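Local structure of protein interacting with Hsp90 1 (Saccharomyces cerevisiae, 4CGU) at residues Y81-K86 against L128-P133. The protein takes part in pre-rRNA processing and is required for the interaction of NOP58 with snoRNA, its C-terminal domain being a CS domain. Numbering follows the deposited sequence. Where two conformers were deposited one is given.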
ATOM      1  N   TYR B  81      -2.406  19.951 -18.424  1.00 22.39           N
ATOM      2  CA  TYR B  81      -1.413  18.957 -18.026  1.00 22.76           C
ATOM      3  C   TYR B  81      -0.733  18.295 -19.212  1.00 27.08           C
ATOM      4  O   TYR B  81      -1.373  17.972 -20.209  1.00 24.88           O
ATOM      5  CB  TYR B  81      -2.036  17.877 -17.139  1.00 22.29           C
ATOM      6  CG  TYR B  81      -2.678  18.400 -15.871  1.00 28.16           C
ATOM      7  CD1 TYR B  81      -1.914  18.997 -14.875  1.00 26.10           C
ATOM      8  CD2 TYR B  81      -4.049  18.291 -15.669  1.00 29.50           C
ATOM      9  CE1 TYR B  81      -2.501  19.469 -13.708  1.00 28.32           C
ATOM     10  CE2 TYR B  81      -4.642  18.764 -14.508  1.00 32.13           C
ATOM     11  CZ  TYR B  81      -3.866  19.351 -13.533  1.00 30.44           C
ATOM     12  OH  TYR B  81      -4.464  19.819 -12.383  1.00 33.02           O
ATOM     13  N   GLU B  82       0.573  18.094 -19.085  1.00 20.59           N
ATOM     14  CA  GLU B  82       1.335  17.314 -20.042  1.00 22.05           C
ATOM     15  C   GLU B  82       2.142  16.272 -19.287  1.00 29.85           C
ATOM     16  O   GLU B  82       2.738  16.562 -18.244  1.00 22.93           O
ATOM     17  CB  GLU B  82       2.238  18.210 -20.887  1.00 21.04           C
ATOM     18  CG  GLU B  82       1.459  19.056 -21.884  1.00 23.92           C
ATOM     19  CD  GLU B  82       2.350  19.900 -22.766  1.00 25.96           C
ATOM     20  OE1 GLU B  82       3.585  19.758 -22.673  1.00 26.57           O
ATOM     21  OE2 GLU B  82       1.813  20.706 -23.553  1.00 25.46           O
ATOM     22  N   VAL B  83       2.139  15.055 -19.817  1.00 23.08           N
ATOM     23  CA  VAL B  83       2.731  13.916 -19.142  1.00 16.12           C
ATOM     24  C   VAL B  83       3.952  13.389 -19.886  1.00 23.31           C
ATOM     25  O   VAL B  83       3.951  13.273 -21.116  1.00 19.90           O
ATOM     26  CB  VAL B  83       1.702  12.779 -19.012  1.00 17.03           C
ATOM     27  CG1 VAL B  83       2.268  11.637 -18.180  1.00 20.04           C
ATOM     28  CG2 VAL B  83       0.408  13.306 -18.408  1.00 18.56           C
ATOM     29  N   LYS B  84       5.002  13.085 -19.131  1.00 17.12           N
ATOM     30  CA  LYS B  84       6.157  12.384 -19.670  1.00 16.34           C
ATOM     31  C   LYS B  84       6.381  11.135 -18.839  1.00 24.11           C
ATOM     32  O   LYS B  84       6.081  11.115 -17.651  1.00 20.01           O
ATOM     33  CB  LYS B  84       7.409  13.256 -19.609  1.00 16.94           C
ATOM     34  CG  LYS B  84       7.347  14.510 -20.459  1.00 26.07           C
ATOM     35  CD  LYS B  84       8.634  15.300 -20.324  1.00 34.82           C
ATOM     36  CE  LYS B  84       8.641  16.524 -21.222  1.00 47.09           C
ATOM     37  NZ  LYS B  84       9.883  17.322 -21.035  1.00 60.24           N
HETATM   38  N   MSE B  85       6.908  10.094 -19.461  1.00 14.79           N
HETATM   39  CA  MSE B  85       7.218   8.874 -18.746  1.00 19.08           C
HETATM   40  C   MSE B  85       8.615   8.421 -19.127  1.00 21.81           C
HETATM   41  O   MSE B  85       9.047   8.613 -20.263  1.00 23.82           O
HETATM   42  CB  MSE B  85       6.165   7.802 -19.048  1.00 20.23           C
HETATM   43  CG  MSE B  85       4.782   8.169 -18.502  1.00 22.92           C
HETATM   44 SE   MSE B  85       3.313   7.003 -19.035  1.00 32.42          SE
HETATM   45  CE  MSE B  85       3.679   5.507 -17.878  1.00 13.09           C
ATOM     46  N   LYS B  86       9.331   7.853 -18.167  1.00 17.25           N
ATOM     47  CA  LYS B  86      10.690   7.385 -18.401  1.00 19.32           C
ATOM     48  C   LYS B  86      10.931   6.099 -17.624  1.00 28.49           C
ATOM     49  O   LYS B  86      10.561   6.002 -16.455  1.00 26.61           O
ATOM     50  CB  LYS B  86      11.698   8.450 -17.975  1.00 19.22           C
ATOM     51  CG  LYS B  86      13.151   8.054 -18.195  1.00 32.85           C
ATOM     52  CD  LYS B  86      14.091   9.169 -17.772  1.00 31.75           C
ATOM     53  CE  LYS B  86      15.552   8.738 -17.843  1.00 37.33           C
ATOM     54  NZ  LYS B  86      16.465   9.735 -17.193  1.00 43.60           N
ATOM     55  N   LEU B 128      -7.312  13.663 -15.186  1.00 45.17           N
ATOM     56  CA  LEU B 128      -6.135  12.905 -15.600  1.00 39.63           C
ATOM     57  C   LEU B 128      -5.987  11.502 -15.004  1.00 34.99           C
ATOM     58  O   LEU B 128      -6.204  11.291 -13.813  1.00 30.26           O
ATOM     59  CB  LEU B 128      -4.884  13.738 -15.309  1.00 33.59           C
ATOM     60  CG  LEU B 128      -3.564  13.339 -15.962  1.00 35.78           C
ATOM     61  CD1 LEU B 128      -3.752  13.045 -17.434  1.00 33.23           C
ATOM     62  CD2 LEU B 128      -2.568  14.463 -15.781  1.00 36.47           C
ATOM     63  N   SER B 129      -5.610  10.550 -15.853  0.51 32.14           N
ATOM     64  CA  SER B 129      -5.336   9.186 -15.416  0.51 35.98           C
ATOM     65  C   SER B 129      -4.154   8.607 -16.187  0.51 36.91           C
ATOM     66  O   SER B 129      -4.050   8.777 -17.402  0.51 40.14           O
ATOM     67  CB  SER B 129      -6.563   8.297 -15.608  0.51 32.68           C
ATOM     68  OG  SER B 129      -6.773   8.016 -16.982  0.51 42.72           O
ATOM     69  N   ILE B 130      -3.269   7.924 -15.472  1.00 35.11           N
ATOM     70  CA  ILE B 130      -2.099   7.308 -16.074  1.00 29.21           C
ATOM     71  C   ILE B 130      -2.205   5.801 -15.936  1.00 32.08           C
ATOM     72  O   ILE B 130      -1.962   5.252 -14.855  1.00 29.53           O
ATOM     73  CB  ILE B 130      -0.805   7.729 -15.356  1.00 31.26           C
ATOM     74  CG1 ILE B 130      -0.868   9.197 -14.932  1.00 31.38           C
ATOM     75  CG2 ILE B 130       0.418   7.444 -16.234  1.00 33.06           C
ATOM     76  CD1 ILE B 130      -0.736  10.162 -16.075  1.00 37.05           C
ATOM     77  N   PRO B 131      -2.593   5.120 -17.019  1.00 22.58           N
ATOM     78  CA  PRO B 131      -2.485   3.661 -16.991  1.00 24.01           C
ATOM     79  C   PRO B 131      -1.016   3.311 -16.843  1.00 28.38           C
ATOM     80  O   PRO B 131      -0.177   4.004 -17.409  1.00 30.82           O
ATOM     81  CB  PRO B 131      -2.992   3.247 -18.375  1.00 24.88           C
ATOM     82  CG  PRO B 131      -3.861   4.376 -18.815  1.00 23.70           C
ATOM     83  CD  PRO B 131      -3.222   5.613 -18.253  1.00 23.66           C
ATOM     84  N   LEU B 132      -0.701   2.276 -16.074  1.00 26.15           N
ATOM     85  CA  LEU B 132       0.691   1.917 -15.849  1.00 26.73           C
ATOM     86  C   LEU B 132       1.085   0.785 -16.785  1.00 31.30           C
ATOM     87  O   LEU B 132       0.256  -0.066 -17.100  1.00 34.55           O
ATOM     88  CB  LEU B 132       0.908   1.514 -14.391  1.00 21.13           C
ATOM     89  CG  LEU B 132       0.509   2.562 -13.346  1.00 29.85           C
ATOM     90  CD1 LEU B 132       0.882   2.081 -11.956  1.00 31.73           C
ATOM     91  CD2 LEU B 132       1.156   3.910 -13.639  1.00 29.51           C
ATOM     92  N   PRO B 133       2.349   0.777 -17.240  1.00 24.52           N
ATOM     93  CA  PRO B 133       2.845  -0.273 -18.136  1.00 32.33           C
ATOM     94  C   PRO B 133       2.578  -1.643 -17.526  1.00 33.34           C
ATOM     95  O   PRO B 133       2.721  -1.806 -16.315  1.00 33.15           O
ATOM     96  CB  PRO B 133       4.350  -0.005 -18.190  1.00 27.90           C
ATOM     97  CG  PRO B 133       4.493   1.430 -17.833  1.00 35.48           C
ATOM     98  CD  PRO B 133       3.417   1.706 -16.835  1.00 29.58           C
TER
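M85, deposited as selenomethionine, reaches across to I130 and the ring of P133, its end methyl also passing the P131 carbonyl. Its CB points toward 128-133 and CG continues anti to the carbonyl carbon (chi1 -66°), carrying SE to 4.1 Å from I130 CG2. A bend at the last torsion (chi3 76°) then turns CE to P133, where it comes up against ring atoms CD, at 4.0 Å, and CG; the same methyl lies against I130 CG2, which touches both SE and CE, and passes P131 O at 4.2 Å. The side chains of M85 and I130 run alongside each other in opposite senses. The other branch of I130 serves V83: CD1 comes to 4.0 Å from V83 CG1 and is nearly as close to V83 CG2, end to end. V83 CG2 also lies 4.1 Å from L128 CD2. That leucine methyl packs at the root of the Y81 side chain, 3.7 Å from Y81 CB and 3.9 Å from Y81 CG. Cutting I130 back to an alanine would probably cost the V83 methyls the CD1 they meet and M85 SE and CE the CG2 they lie against, opening a gap between the two strands. No hydrogen bond crosses here, and the contact is carried by apolar side chains; the axes of 81-86 and 129-131 stay 10.0 Å apart at an angle of 21°. Y81 OH is held instead by D109. This is face-to-face packing of two antiparallel sheets in the beta-sandwich of the CS domain, a fold related to HSP20. Strand 81-87, outermost in its four-stranded sheet, pairs with 95-101, whose I97 touches V83 and I99 touches L128; strand 129-131 edges the smaller sheet beside 121-123, with I130 paired through its backbone to L122.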